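Local coordinates for variant surface glycoprotein MITAT 1.1 (Trypanosoma brucei brucei, PDB 5LY9) that forms, as a dimer, a dense coat on the trypanosome surface and, through antigenic variation, lets the parasite evade the host immune response, at residues V49-A54 with G347-N352; I92-A97 with W250-R255; G117-K122 with T185-C190; L170-G175 with N231-G236. All coordinates share one frame; numbering follows the deposited sequence.

Contact 1 of 4, residues V49-A54 with G347-N352; sequences VSIYLA and GDILSN
The flat groups where Ser-50 and Ile-51 meet Ile-349 and Leu-350 are peptide units; the side chains that touch are aliphatic or small. On one helix the carbonyl of Ser-50 has its O 3.8 Å from CD1 of Leu-350, and on the other the peptide N of Leu-350 has CG1 of Ile-51 near it. Ile-51 carries much of the contact. Its CG1 comes alongside CB of Leu-350 at 3.8 Å, and its CD1 meets CG2 of Ile-349 at 3.6 Å, the two isoleucines lying obliquely across each other. In Ile-349, with CG1 beside the backbone N (chi1 -70°), the CG2 branch is anti to it and faces Ile-51. Leu-350 instead straddles Ser-50: its CD2 lies 3.8 Å from CB of Ser-50, while CD1 also reaches CB of Ala-54, one helical turn on, at 4.4 Å. Small residues at 50 and 54 thus leave room for the forked end of Leu-350 to lie close to helix 24-55. The segments belong to helices 24-55 and 343-367, which run in nearly the same direction, 22° apart with axes 9.2 Å from each other, in the elongated helical bundle of the A-type N-terminal domain. Branched aliphatic chains suit this buried seam because it offers no polar partner across it. The hydroxyl of Ser-50 turns back to the carbonyl O of Glu-46 on its own helix. Away from the seam, Asp-348 makes a salt bridge to Arg-74 of the second subunit, and Ser-351 OG is hydrogen-bonded to Arg-69 of that subunit.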
loop_
_atom_site.group_PDB
_atom_site.type_symbol
_atom_site.label_atom_id
_atom_site.label_comp_id
_atom_site.label_asym_id
_atom_site.label_seq_id
_atom_site.Cartn_x
_atom_site.Cartn_y
_atom_site.Cartn_z
ATOM N N VAL A 49 10.187 9.238 28.404
ATOM C CA VAL A 49 11.435 9.874 28.921
ATOM C C VAL A 49 11.249 11.370 29.014
ATOM O O VAL A 49 11.656 11.988 29.995
ATOM C CB VAL A 49 12.695 9.474 28.118
ATOM C CG1 VAL A 49 13.911 10.009 28.809
ATOM C CG2 VAL A 49 12.818 7.939 27.967
ATOM N N SER A 50 10.587 11.980 28.022
ATOM C CA SER A 50 10.325 13.424 28.044
ATOM C C SER A 50 9.493 13.865 29.245
ATOM O O SER A 50 9.760 14.908 29.866
ATOM C CB SER A 50 9.603 13.893 26.803
ATOM O OG SER A 50 10.315 13.594 25.583
ATOM N N ILE A 51 8.455 13.092 29.562
ATOM C CA ILE A 51 7.608 13.372 30.675
ATOM C C ILE A 51 8.398 13.261 32.007
ATOM O O ILE A 51 8.297 14.123 32.873
ATOM C CB ILE A 51 6.393 12.383 30.710
ATOM C CG1 ILE A 51 5.399 12.664 29.562
ATOM C CG2 ILE A 51 5.742 12.420 32.093
ATOM C CD1 ILE A 51 4.527 11.455 29.188
ATOM N N TYR A 52 9.207 12.210 32.129
ATOM C CA TYR A 52 10.007 12.032 33.335
ATOM C C TYR A 52 10.924 13.260 33.521
ATOM O O TYR A 52 11.082 13.804 34.636
ATOM C CB TYR A 52 10.878 10.819 33.212
ATOM C CG TYR A 52 11.644 10.542 34.476
ATOM C CD1 TYR A 52 12.834 11.119 34.707
ATOM C CD2 TYR A 52 11.151 9.587 35.388
ATOM C CE1 TYR A 52 13.528 10.868 35.912
ATOM C CE2 TYR A 52 11.852 9.286 36.559
ATOM C CZ TYR A 52 13.015 9.935 36.808
ATOM O OH TYR A 52 13.714 9.675 37.988
ATOM N N LEU A 53 11.578 13.683 32.451
ATOM C CA LEU A 53 12.443 14.845 32.539
ATOM C C LEU A 53 11.685 16.087 32.901
ATOM O O LEU A 53 12.184 16.925 33.707
ATOM C CB LEU A 53 13.145 15.064 31.231
ATOM C CG LEU A 53 14.226 14.050 30.922
ATOM C CD1 LEU A 53 14.573 14.045 29.436
ATOM C CD2 LEU A 53 15.448 14.383 31.725
ATOM N N ALA A 54 10.543 16.298 32.252
ATOM C CA ALA A 54 9.763 17.493 32.591
ATOM C C ALA A 54 9.286 17.518 34.029
ATOM O O ALA A 54 9.213 18.610 34.632
ATOM C CB ALA A 54 8.589 17.639 31.665
ATOM N N GLY A 347 1.070 12.202 24.782
ATOM C CA GLY A 347 1.124 13.585 24.307
ATOM C C GLY A 347 0.416 14.589 25.225
ATOM O O GLY A 347 0.953 15.674 25.499
ATOM N N ASP A 348 -0.762 14.257 25.698
ATOM C CA ASP A 348 -1.480 15.100 26.651
ATOM C C ASP A 348 -0.674 15.259 27.977
ATOM O O ASP A 348 -0.561 16.371 28.541
ATOM C CB ASP A 348 -2.817 14.456 27.062
ATOM C CG ASP A 348 -3.910 14.574 26.024
ATOM O OD1 ASP A 348 -3.747 15.169 24.939
ATOM O OD2 ASP A 348 -5.014 13.987 26.338
ATOM N N ILE A 349 -0.136 14.144 28.496
ATOM C CA ILE A 349 0.609 14.216 29.735
ATOM C C ILE A 349 1.868 15.113 29.567
ATOM O O ILE A 349 2.169 15.943 30.433
ATOM C CB ILE A 349 1.011 12.800 30.221
ATOM C CG1 ILE A 349 -0.252 12.016 30.705
ATOM C CG2 ILE A 349 1.985 12.872 31.359
ATOM C CD1 ILE A 349 -0.070 10.512 30.656
ATOM N N LEU A 350 2.590 14.922 28.490
ATOM C CA LEU A 350 3.746 15.768 28.217
ATOM C C LEU A 350 3.347 17.229 28.104
ATOM O O LEU A 350 4.045 18.095 28.678
ATOM C CB LEU A 350 4.530 15.351 27.027
ATOM C CG LEU A 350 5.783 16.182 26.735
ATOM C CD1 LEU A 350 6.722 16.136 27.971
ATOM C CD2 LEU A 350 6.476 15.640 25.510
ATOM N N SER A 351 2.263 17.494 27.408
ATOM C CA SER A 351 1.807 18.885 27.287
ATOM C C SER A 351 1.568 19.545 28.650
ATOM O O SER A 351 1.964 20.675 28.876
ATOM C CB SER A 351 0.564 18.931 26.440
ATOM O OG SER A 351 0.786 18.373 25.140
ATOM N N ASN A 352 0.893 18.815 29.528
ATOM C CA ASN A 352 0.550 19.305 30.853
ATOM C C ASN A 352 1.855 19.532 31.643
ATOM O O ASN A 352 2.014 20.567 32.296
ATOM C CB ASN A 352 -0.356 18.297 31.543
ATOM C CG ASN A 352 -1.131 18.894 32.679
ATOM O OD1 ASN A 352 -2.150 18.367 33.105
ATOM N ND2 ASN A 352 -0.612 19.972 33.227
#

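Contact 2 of 4, residues I92-A97 with W250-R255; sequences IRSARA and WEARNR
A small-residue helix contact bordered by a salt-bridge network joins Arg-93 and Ser-94, on the long helix 62-114, to Glu-251 and Ala-252 near the end of helix 244-254, close to the middle of the chain. The short helical segments run roughly antiparallel, at 144°, with axes only 8.3 Å apart. Ala-252 makes that closeness possible: its CB sits 3.7 Å from CA of Ser-94 and 4.1 Å from CB of Ala-97. The extended Arg-93 chain passes across the same methyl, which lies against one face of the guanidinium. That chain starts with CG anti to the backbone N (chi1 -178°) and reaches across helix 244-254 to Glu-251. There NH2 of Arg-93 gives a nearly straight bond, 2.8 Å long, to the anti lone pair of OE2 of Glu-251, in the guanidinium plane although the two planes stand 73° apart. A water accepts from NH1 of Arg-93 and donates to the same oxygen. NE of Arg-93 has a second carboxylate partner in Glu-248. The carboxylate of Glu-251 also lies over the guanidinium of Arg-255, so its negative charge probably offsets both arginines.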
loop_
_atom_site.group_PDB
_atom_site.type_symbol
_atom_site.label_atom_id
_atom_site.label_comp_id
_atom_site.label_asym_id
_atom_site.label_seq_id
_atom_site.Cartn_x
_atom_site.Cartn_y
_atom_site.Cartn_z
ATOM N N ILE A 92 3.083 -1.388 -1.144
ATOM C CA ILE A 92 2.159 -1.168 -2.255
ATOM C C ILE A 92 2.643 -1.908 -3.518
ATOM O O ILE A 92 1.821 -2.558 -4.247
ATOM C CB ILE A 92 1.934 0.324 -2.506
ATOM C CG1 ILE A 92 1.171 0.915 -1.303
ATOM C CG2 ILE A 92 1.120 0.558 -3.769
ATOM C CD1 ILE A 92 1.029 2.409 -1.473
ATOM N N ARG A 93 3.922 -1.810 -3.797
ATOM C CA ARG A 93 4.487 -2.456 -4.969
ATOM C C ARG A 93 4.180 -3.972 -4.918
ATOM O O ARG A 93 3.727 -4.596 -5.908
ATOM C CB ARG A 93 5.982 -2.245 -5.070
ATOM C CG ARG A 93 6.617 -2.852 -6.274
ATOM C CD ARG A 93 8.103 -2.995 -6.105
ATOM N NE ARG A 93 8.682 -3.611 -7.290
ATOM C CZ ARG A 93 9.950 -3.942 -7.373
ATOM N NH1 ARG A 93 10.805 -3.685 -6.361
ATOM N NH2 ARG A 93 10.400 -4.454 -8.482
ATOM N N SER A 94 4.430 -4.605 -3.772
ATOM C CA SER A 94 4.231 -6.045 -3.684
ATOM C C SER A 94 2.749 -6.427 -3.737
ATOM O O SER A 94 2.368 -7.399 -4.430
ATOM C CB SER A 94 4.855 -6.621 -2.400
ATOM O OG SER A 94 4.753 -8.038 -2.345
ATOM N N ALA A 95 1.921 -5.708 -3.019
ATOM C CA ALA A 95 0.460 -5.949 -3.084
ATOM C C ALA A 95 -0.018 -5.860 -4.532
ATOM O O ALA A 95 -0.715 -6.767 -4.985
ATOM C CB ALA A 95 -0.295 -5.006 -2.169
ATOM N N ARG A 96 0.381 -4.849 -5.283
ATOM C CA ARG A 96 -0.157 -4.673 -6.646
ATOM C C ARG A 96 0.497 -5.639 -7.607
ATOM O O ARG A 96 -0.145 -6.056 -8.594
ATOM C CB ARG A 96 -0.057 -3.229 -7.099
ATOM C CG ARG A 96 1.317 -2.704 -7.446
ATOM C CD ARG A 96 1.517 -2.873 -8.932
ATOM N NE ARG A 96 2.718 -2.232 -9.534
ATOM C CZ ARG A 96 3.933 -2.745 -9.507
ATOM N NH1 ARG A 96 4.258 -3.797 -8.738
ATOM N NH2 ARG A 96 4.894 -2.164 -10.189
ATOM N N ALA A 97 1.731 -6.035 -7.338
ATOM C CA ALA A 97 2.427 -6.955 -8.249
ATOM C C ALA A 97 1.743 -8.310 -8.139
ATOM O O ALA A 97 1.427 -8.979 -9.174
ATOM C CB ALA A 97 3.848 -7.089 -7.860
ATOM N N TRP A 250 7.873 -11.499 -8.071
ATOM C CA TRP A 250 8.970 -12.111 -7.362
ATOM C C TRP A 250 9.902 -11.127 -6.680
ATOM O O TRP A 250 10.196 -11.246 -5.475
ATOM C CB TRP A 250 9.720 -13.062 -8.301
ATOM C CG TRP A 250 11.007 -13.552 -7.805
ATOM C CD1 TRP A 250 11.221 -14.495 -6.874
ATOM C CD2 TRP A 250 12.282 -13.181 -8.327
ATOM N NE1 TRP A 250 12.604 -14.719 -6.743
ATOM C CE2 TRP A 250 13.266 -13.889 -7.594
ATOM C CE3 TRP A 250 12.688 -12.242 -9.273
ATOM C CZ2 TRP A 250 14.656 -13.734 -7.827
ATOM C CZ3 TRP A 250 14.068 -12.097 -9.542
ATOM C CH2 TRP A 250 15.028 -12.816 -8.773
ATOM N N GLU A 251 10.381 -10.189 -7.451
ATOM C CA GLU A 251 11.282 -9.145 -6.934
ATOM C C GLU A 251 10.578 -8.289 -5.894
ATOM O O GLU A 251 11.145 -8.023 -4.819
ATOM C CB GLU A 251 11.796 -8.290 -8.066
ATOM C CG GLU A 251 12.743 -7.218 -7.584
ATOM C CD GLU A 251 13.453 -6.494 -8.704
ATOM O OE1 GLU A 251 14.464 -7.070 -9.227
ATOM O OE2 GLU A 251 12.979 -5.406 -9.074
ATOM N N ALA A 252 9.324 -7.898 -6.138
ATOM C CA ALA A 252 8.650 -7.065 -5.167
ATOM C C ALA A 252 8.463 -7.828 -3.860
ATOM O O ALA A 252 8.569 -7.262 -2.780
ATOM C CB ALA A 252 7.308 -6.626 -5.700
ATOM N N ARG A 253 8.150 -9.118 -3.951
ATOM C CA ARG A 253 8.005 -9.849 -2.718
ATOM C C ARG A 253 9.310 -9.878 -1.931
ATOM O O ARG A 253 9.333 -9.681 -0.702
ATOM C CB ARG A 253 7.451 -11.266 -2.983
ATOM C CG ARG A 253 6.720 -11.785 -1.741
ATOM C CD ARG A 253 6.180 -13.149 -1.873
ATOM N NE ARG A 253 5.165 -13.388 -0.847
ATOM C CZ ARG A 253 4.605 -14.570 -0.633
ATOM N NH1 ARG A 253 4.983 -15.676 -1.356
ATOM N NH2 ARG A 253 3.600 -14.644 0.276
ATOM N N ASN A 254 10.404 -10.115 -2.641
ATOM C CA ASN A 254 11.694 -10.162 -1.956
ATOM C C ASN A 254 12.053 -8.831 -1.355
ATOM O O ASN A 254 12.785 -8.819 -0.318
ATOM C CB ASN A 254 12.773 -10.562 -2.931
ATOM C CG ASN A 254 12.818 -12.017 -3.150
ATOM O OD1 ASN A 254 12.364 -12.790 -2.289
ATOM N ND2 ASN A 254 13.362 -12.431 -4.307
ATOM N N ARG A 255 11.608 -7.733 -1.948
ATOM C CA ARG A 255 11.969 -6.371 -1.459
ATOM C C ARG A 255 11.023 -5.709 -0.476
ATOM O O ARG A 255 11.244 -4.529 -0.109
ATOM C CB ARG A 255 12.279 -5.433 -2.651
ATOM C CG ARG A 255 13.502 -6.034 -3.297
ATOM C CD ARG A 255 14.009 -5.381 -4.524
ATOM N NE ARG A 255 15.175 -6.152 -5.008
ATOM C CZ ARG A 255 15.973 -5.732 -5.981
ATOM N NH1 ARG A 255 15.794 -4.536 -6.540
ATOM N NH2 ARG A 255 16.965 -6.499 -6.372
HETATM O O HOH W 1 13.634 -3.257 -6.685
#

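Contact 3 of 4, residues G117-K122 with T185-C190; sequences GGSENK and TSTGTC
Thr-189 lays its hydroxyl against the backbone carbonyl of Glu-120, OG1 donating to O over 2.7 Å nearly along the C=O axis. Here two irregular loops are laced together, mostly through backbone atoms, beside the disulfide that joins Cys-190 to Cys-123, in the loop-rich lobe beyond the end of helix 62-114. Threonine suits the place: a chi1 of 64° keeps OG1 close to its own peptide N, and both point at O of Glu-120, the N-H bond being weak. Two residues after Glu-120, the peptide N of Lys-122 donates to O of Thr-189 at 2.8 Å, well aligned at 161°. A water also bridges OG1 of Thr-189 and OD1 of Asn-121, whose side chains lie side by side. ND2 of Asn-121 gives a bond of 3.0 Å to O of Gly-117 in its own turn, and also donates to Thr-203 O of the second subunit. The backbones come close at position 188, which has no side chain: CA of Gly-188 lies 3.3 Å from O of Ser-119 in a CA-H...O contact. Asp-130 accepts from the backbone N of both Thr-187 and Gly-188. CB of Cys-190 stands 3.7 Å from O of Lys-122.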
loop_
_atom_site.group_PDB
_atom_site.type_symbol
_atom_site.label_atom_id
_atom_site.label_comp_id
_atom_site.label_asym_id
_atom_site.label_seq_id
_atom_site.Cartn_x
_atom_site.Cartn_y
_atom_site.Cartn_z
ATOM N N GLY A 117 -17.110 -28.482 -23.419
ATOM C CA GLY A 117 -18.216 -28.665 -24.313
ATOM C C GLY A 117 -18.326 -30.131 -24.733
ATOM O O GLY A 117 -17.581 -30.586 -25.591
ATOM N N GLY A 118 -19.338 -30.808 -24.190
ATOM C CA GLY A 118 -19.516 -32.260 -24.485
ATOM C C GLY A 118 -18.260 -33.090 -24.235
ATOM O O GLY A 118 -17.429 -32.708 -23.421
ATOM N N SER A 119 -18.108 -34.187 -24.991
ATOM C CA SER A 119 -16.989 -35.075 -24.827
ATOM C C SER A 119 -15.774 -34.537 -25.544
ATOM O O SER A 119 -14.649 -34.930 -25.209
ATOM C CB SER A 119 -17.355 -36.439 -25.434
ATOM O OG SER A 119 -17.563 -36.294 -26.825
ATOM N N GLU A 120 -15.960 -33.646 -26.512
ATOM C CA GLU A 120 -14.858 -33.237 -27.423
ATOM C C GLU A 120 -14.042 -32.011 -26.982
ATOM O O GLU A 120 -12.993 -31.774 -27.566
ATOM C CB GLU A 120 -15.395 -32.896 -28.813
ATOM C CG GLU A 120 -16.208 -34.069 -29.404
ATOM C CD GLU A 120 -17.707 -34.016 -29.106
ATOM O OE1 GLU A 120 -18.232 -33.199 -28.342
ATOM O OE2 GLU A 120 -18.409 -34.883 -29.704
ATOM N N ASN A 121 -14.493 -31.262 -25.992
ATOM C CA ASN A 121 -13.797 -30.019 -25.604
ATOM C C ASN A 121 -13.634 -29.990 -24.122
ATOM O O ASN A 121 -14.611 -29.821 -23.368
ATOM C CB ASN A 121 -14.560 -28.789 -26.107
ATOM C CG ASN A 121 -14.880 -28.887 -27.604
ATOM O OD1 ASN A 121 -14.070 -28.496 -28.489
ATOM N ND2 ASN A 121 -16.071 -29.438 -27.917
ATOM N N LYS A 122 -12.377 -30.124 -23.684
ATOM C CA LYS A 122 -12.080 -30.101 -22.265
ATOM C C LYS A 122 -10.680 -29.580 -22.118
ATOM O O LYS A 122 -9.764 -30.154 -22.681
ATOM C CB LYS A 122 -12.179 -31.501 -21.666
ATOM C CG LYS A 122 -13.498 -32.184 -21.825
ATOM C CD LYS A 122 -13.578 -33.557 -21.237
ATOM C CE LYS A 122 -15.048 -33.955 -21.344
ATOM N NZ LYS A 122 -15.182 -35.400 -21.050
ATOM N N THR A 185 -3.839 -38.306 -27.276
ATOM C CA THR A 185 -5.167 -38.065 -27.833
ATOM C C THR A 185 -6.103 -39.163 -27.293
ATOM O O THR A 185 -5.679 -40.283 -27.025
ATOM C CB THR A 185 -5.193 -38.113 -29.338
ATOM O OG1 THR A 185 -4.524 -39.301 -29.714
ATOM C CG2 THR A 185 -4.489 -36.982 -29.879
ATOM N N SER A 186 -7.353 -38.810 -27.151
ATOM C CA SER A 186 -8.393 -39.794 -26.870
ATOM C C SER A 186 -9.593 -39.229 -27.544
ATOM O O SER A 186 -9.691 -39.400 -28.778
ATOM C CB SER A 186 -8.474 -40.064 -25.379
ATOM O OG SER A 186 -9.469 -41.063 -25.089
ATOM N N THR A 187 -10.466 -38.524 -26.836
ATOM C CA THR A 187 -11.663 -37.854 -27.396
ATOM C C THR A 187 -11.672 -36.345 -27.076
ATOM O O THR A 187 -11.858 -35.522 -27.961
ATOM C CB THR A 187 -12.957 -38.524 -26.906
ATOM O OG1 THR A 187 -12.896 -39.867 -27.367
ATOM C CG2 THR A 187 -14.189 -37.831 -27.481
ATOM N N GLY A 188 -11.458 -35.998 -25.823
ATOM C CA GLY A 188 -11.415 -34.558 -25.427
ATOM C C GLY A 188 -10.249 -33.819 -26.043
ATOM O O GLY A 188 -9.179 -34.383 -26.295
ATOM N N THR A 189 -10.452 -32.554 -26.342
ATOM C CA THR A 189 -9.384 -31.741 -26.935
ATOM C C THR A 189 -9.507 -30.328 -26.368
ATOM O O THR A 189 -10.525 -29.981 -25.824
ATOM C CB THR A 189 -9.525 -31.595 -28.463
ATOM O OG1 THR A 189 -10.737 -30.869 -28.773
ATOM C CG2 THR A 189 -9.531 -32.893 -29.153
ATOM N N CYS A 190 -8.429 -29.554 -26.416
ATOM C CA CYS A 190 -8.448 -28.134 -26.063
ATOM C C CYS A 190 -7.725 -27.469 -27.213
ATOM O O CYS A 190 -6.471 -27.332 -27.193
ATOM C CB CYS A 190 -7.700 -27.969 -24.754
ATOM S SG CYS A 190 -7.711 -26.239 -24.189
HETATM O O HOH W 2 -11.431 -28.108 -28.201
#

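Contact 4 of 4, residues L170-G175 with N231-G236; sequences LQHGGG and NMQAMG
The imidazole of His-172 stacks on the amide of Asn-231 with planes only 7° apart, ND2 sitting 3.6 Å above the ring centre. CB of His-172 packs on CA of Asn-231 at 3.5 Å, and the two side chains lie side by side, pointing the same way. At the ring edge Gln-233 stands almost perpendicular, its NE2 3.5 Å from CD2 of His-172. Among the hydrogen bonds, that NE2 donates to O of Leu-170 over 2.9 Å, at 164°, reaching it because the glutamine chain is extended beyond CG. The other end of the amide, OE1, accepts from a water that also binds NE2 of His-172. A second water donates to O of Leu-170 and accepts from N of Met-232. Both segments border the sheet in which strand 173-174 pairs with 228-229, and 231-236 then leads to helices 239-242 and 244-254. An Asx turn shapes the second loop: OD1 of Asn-231 accepts from N of Gln-233 at 3.0 Å, which holds the asparagine amide where His-172 covers it. In apolar packing, CD1 of Leu-170 meets CG of Met-232 at 4.1 Å, and both side chains touch Trp-246 of helix 244-254.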
loop_
_atom_site.group_PDB
_atom_site.type_symbol
_atom_site.label_atom_id
_atom_site.label_comp_id
_atom_site.label_asym_id
_atom_site.label_seq_id
_atom_site.Cartn_x
_atom_site.Cartn_y
_atom_site.Cartn_z
ATOM N N LEU A 170 5.874 -24.539 -10.124
ATOM C CA LEU A 170 5.492 -24.434 -11.516
ATOM C C LEU A 170 6.330 -25.290 -12.379
ATOM O O LEU A 170 7.579 -25.293 -12.306
ATOM C CB LEU A 170 5.580 -22.980 -12.032
ATOM C CG LEU A 170 4.659 -21.965 -11.347
ATOM C CD1 LEU A 170 4.571 -20.689 -12.167
ATOM C CD2 LEU A 170 3.303 -22.360 -10.892
ATOM N N GLN A 171 5.658 -26.057 -13.227
ATOM C CA GLN A 171 6.325 -26.962 -14.133
ATOM C C GLN A 171 6.892 -26.234 -15.302
ATOM O O GLN A 171 6.485 -25.082 -15.600
ATOM C CB GLN A 171 5.312 -27.984 -14.664
ATOM C CG GLN A 171 4.629 -28.759 -13.561
ATOM C CD GLN A 171 5.652 -29.429 -12.674
ATOM O OE1 GLN A 171 5.968 -28.940 -11.567
ATOM N NE2 GLN A 171 6.296 -30.401 -13.213
ATOM N N HIS A 172 7.850 -26.890 -15.963
ATOM C CA HIS A 172 8.476 -26.301 -17.151
ATOM C C HIS A 172 8.735 -27.422 -18.164
ATOM O O HIS A 172 9.007 -28.549 -17.755
ATOM C CB HIS A 172 9.784 -25.503 -16.841
ATOM C CG HIS A 172 10.859 -26.308 -16.200
ATOM N ND1 HIS A 172 11.844 -26.937 -16.933
ATOM C CD2 HIS A 172 11.112 -26.594 -14.897
ATOM C CE1 HIS A 172 12.650 -27.584 -16.104
ATOM N NE2 HIS A 172 12.192 -27.440 -14.872
ATOM N N GLY A 173 8.608 -27.085 -19.432
ATOM C CA GLY A 173 8.909 -27.993 -20.498
ATOM C C GLY A 173 7.823 -27.920 -21.541
ATOM O O GLY A 173 7.184 -26.889 -21.752
ATOM N N GLY A 174 7.659 -29.003 -22.256
ATOM C CA GLY A 174 6.685 -29.061 -23.326
ATOM C C GLY A 174 7.289 -28.644 -24.644
ATOM O O GLY A 174 8.496 -28.738 -24.834
ATOM N N GLY A 175 6.424 -28.271 -25.581
ATOM C CA GLY A 175 6.879 -27.787 -26.891
ATOM C C GLY A 175 7.192 -28.834 -27.923
ATOM O O GLY A 175 7.576 -28.479 -29.035
ATOM N N ASN A 231 10.488 -21.935 -17.575
ATOM C CA ASN A 231 11.057 -22.242 -16.279
ATOM C C ASN A 231 11.074 -21.017 -15.371
ATOM O O ASN A 231 11.875 -20.086 -15.566
ATOM C CB ASN A 231 12.428 -22.826 -16.492
ATOM C CG ASN A 231 13.026 -23.354 -15.225
ATOM O OD1 ASN A 231 12.629 -22.975 -14.117
ATOM N ND2 ASN A 231 14.068 -24.191 -15.384
ATOM N N MET A 232 10.196 -21.067 -14.373
ATOM C CA MET A 232 9.967 -19.972 -13.431
ATOM C C MET A 232 10.581 -20.323 -12.064
ATOM O O MET A 232 10.420 -19.565 -11.133
ATOM C CB MET A 232 8.473 -19.709 -13.232
ATOM C CG MET A 232 7.690 -19.569 -14.516
ATOM S SD MET A 232 8.373 -18.388 -15.719
ATOM C CE MET A 232 7.953 -16.915 -14.893
ATOM N N GLN A 233 11.233 -21.483 -11.944
ATOM C CA GLN A 233 11.730 -21.967 -10.669
ATOM C C GLN A 233 12.923 -21.116 -10.237
ATOM O O GLN A 233 13.007 -20.809 -9.111
ATOM C CB GLN A 233 12.039 -23.475 -10.730
ATOM C CG GLN A 233 10.799 -24.283 -11.113
ATOM C CD GLN A 233 11.070 -25.766 -11.222
ATOM O OE1 GLN A 233 12.201 -26.200 -11.102
ATOM N NE2 GLN A 233 10.075 -26.523 -11.552
ATOM N N ALA A 234 13.821 -20.782 -11.135
ATOM C CA ALA A 234 15.058 -20.034 -10.832
ATOM C C ALA A 234 14.863 -18.672 -11.481
ATOM O O ALA A 234 15.220 -18.469 -12.648
ATOM C CB ALA A 234 16.245 -20.752 -11.489
ATOM N N MET A 235 14.191 -17.790 -10.798
ATOM C CA MET A 235 13.925 -16.463 -11.384
ATOM C C MET A 235 15.222 -15.625 -11.480
ATOM O O MET A 235 16.122 -15.760 -10.657
ATOM C CB MET A 235 12.901 -15.763 -10.524
ATOM C CG MET A 235 11.501 -16.381 -10.609
ATOM S SD MET A 235 10.775 -16.262 -12.257
ATOM C CE MET A 235 10.582 -14.479 -12.441
ATOM N N GLY A 236 15.260 -14.699 -12.414
ATOM C CA GLY A 236 16.397 -13.779 -12.544
ATOM C C GLY A 236 16.133 -12.725 -13.586
ATOM O O GLY A 236 14.983 -12.584 -14.091
HETATM O O HOH W 3 8.546 -23.383 -14.137
HETATM O O HOH W 4 13.231 -28.398 -12.557
#

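In the fold
The four contacts are strung along an elongated A-type domain. Contacts 1 and 3 lie toward its opposite ends, centres about 75 Å apart; contact 2 sits near the middle. Helix 24-55 carries one side of contact 1, and the following helix 62-114 carries one side of contact 2 and leads into the loop of contact 3. Contact 1 encloses contact 2 along the sequence, and contact 2 encloses contacts 3 and 4, whose segments alternate. Contacts 2 and 4 touch, Trp-250 packing on Met-235. Contacts 1, 2 and 3 each also reach the second subunit, consistent with a dimer interface that extends along much of the rod; contact 4 does not touch that subunit.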